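Local atomic coordinates of hemolysin-related protein (Vibrio cholerae serotype O1, PDB entry 5V6F), a protein that binds mannose-containing glycans such as mannotriose through the second beta-prism lectin domain of RbmC, a Vibrio cholerae biofilm protein. Residues A[97-100]-A[101-104]. Numbering follows the deposited sequence.
Sequences LGST and HYAS
S99 OG and the backbone N of H101 form the tight centre of this turn. H101 N donates to S99 OG over 3.0 Å, with an N-H...O angle of 162°, close to straight, a geometry consistent with a good hydrogen bond. With OG anti to the backbone N of its own residue (chi1 174°), the hydroxyl leans forward along the chain. There it also packs against H101 CB at 3.6 Å and against the edge of the Y102 ring, where OG lies 3.5 Å from CD1. One oxygen thus contacts both H101 and Y102.

The rest is looser. T100 OG1 sits above one face of the H101 imidazole, 3.6 Å from CD2, but it is displaced toward the rim rather than centred, and H101 is exposed to solvent. S99 O and Y102 N are 4.9 Å apart, too far for a direct bond. A water joins them, donating to S99 O at 2.7 Å. It accepts from Y102 N at 2.9 Å. Beyond the turn, Y102 stacks on F31, a residue of the glycan pocket, and its side chain stays about 6 Å from the nearest atoms of a bound beta-mannose, consistent with a second-shell position. The side-chain-to-backbone bond from S99 to H101 defines an ST turn, here in the loop linking the two outermost strands, 94-98 and 106-112, of one beta-prism sheet.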
loop_
_atom_site.group_PDB
_atom_site.type_symbol
_atom_site.label_atom_id
_atom_site.label_comp_id
_atom_site.label_asym_id
_atom_site.label_seq_id
_atom_site.Cartn_x
_atom_site.Cartn_y
_atom_site.Cartn_z
ATOM N N LEU A 97 -2.376 1.955 -8.495
ATOM C CA LEU A 97 -3.447 1.170 -7.903
ATOM C C LEU A 97 -4.310 2.069 -7.029
ATOM O O LEU A 97 -3.833 3.047 -6.450
ATOM C CB LEU A 97 -2.889 0.007 -7.080
ATOM C CG LEU A 97 -1.960 -0.940 -7.846
ATOM C CD1 LEU A 97 -1.541 -2.100 -6.955
ATOM C CD2 LEU A 97 -2.610 -1.451 -9.131
ATOM N N GLY A 98 -5.593 1.734 -6.946
ATOM C CA GLY A 98 -6.537 2.592 -6.260
ATOM C C GLY A 98 -6.959 3.762 -7.134
ATOM O O GLY A 98 -6.861 3.727 -8.367
ATOM N N SER A 99 -7.433 4.818 -6.476
ATOM C CA SER A 99 -7.972 5.981 -7.167
ATOM C C SER A 99 -7.782 7.219 -6.305
ATOM O O SER A 99 -7.817 7.147 -5.076
ATOM C CB SER A 99 -9.464 5.808 -7.486
ATOM O OG SER A 99 -10.007 7.003 -8.030
ATOM N N THR A 100 -7.612 8.366 -6.958
ATOM C CA THR A 100 -7.567 9.643 -6.259
ATOM C C THR A 100 -8.902 10.379 -6.285
ATOM O O THR A 100 -8.985 11.495 -5.765
ATOM C CB THR A 100 -6.482 10.548 -6.863
ATOM O OG1 THR A 100 -6.815 10.866 -8.223
ATOM C CG2 THR A 100 -5.122 9.868 -6.823
ATOM N N HIS A 101 -9.948 9.785 -6.856
ATOM C CA HIS A 101 -11.157 10.525 -7.194
ATOM C C HIS A 101 -12.299 10.339 -6.204
ATOM O O HIS A 101 -13.339 10.990 -6.360
ATOM C CB HIS A 101 -11.628 10.129 -8.595
ATOM C CG HIS A 101 -10.664 10.505 -9.676
ATOM N ND1 HIS A 101 -10.705 11.724 -10.317
ATOM C CD2 HIS A 101 -9.624 9.830 -10.217
ATOM C CE1 HIS A 101 -9.736 11.781 -11.214
ATOM N NE2 HIS A 101 -9.066 10.644 -11.173
ATOM N N TYR A 102 -12.145 9.493 -5.190
ATOM C CA TYR A 102 -13.228 9.214 -4.254
ATOM C C TYR A 102 -12.841 9.569 -2.825
ATOM O O TYR A 102 -13.252 8.910 -1.866
ATOM C CB TYR A 102 -13.658 7.755 -4.364
ATOM C CG TYR A 102 -14.142 7.422 -5.752
ATOM C CD1 TYR A 102 -13.257 6.996 -6.732
ATOM C CD2 TYR A 102 -15.477 7.569 -6.096
ATOM C CE1 TYR A 102 -13.689 6.706 -8.006
ATOM C CE2 TYR A 102 -15.923 7.279 -7.373
ATOM C CZ TYR A 102 -15.024 6.851 -8.325
ATOM O OH TYR A 102 -15.460 6.564 -9.600
ATOM N N ALA A 103 -12.070 10.644 -2.667
ATOM C CA ALA A 103 -11.684 11.115 -1.350
ATOM C C ALA A 103 -11.494 12.622 -1.389
ATOM O O ALA A 103 -11.072 13.189 -2.403
ATOM C CB ALA A 103 -10.398 10.443 -0.861
ATOM N N SER A 104 -11.809 13.255 -0.269
ATOM C CA SER A 104 -11.526 14.659 -0.028
ATOM C C SER A 104 -10.375 14.771 0.966
ATOM O O SER A 104 -9.846 13.769 1.457
ATOM C CB SER A 104 -12.772 15.372 0.497
ATOM O OG SER A 104 -13.114 14.899 1.790
HETATM O O HOH W 1 -10.357 7.463 -4.096
#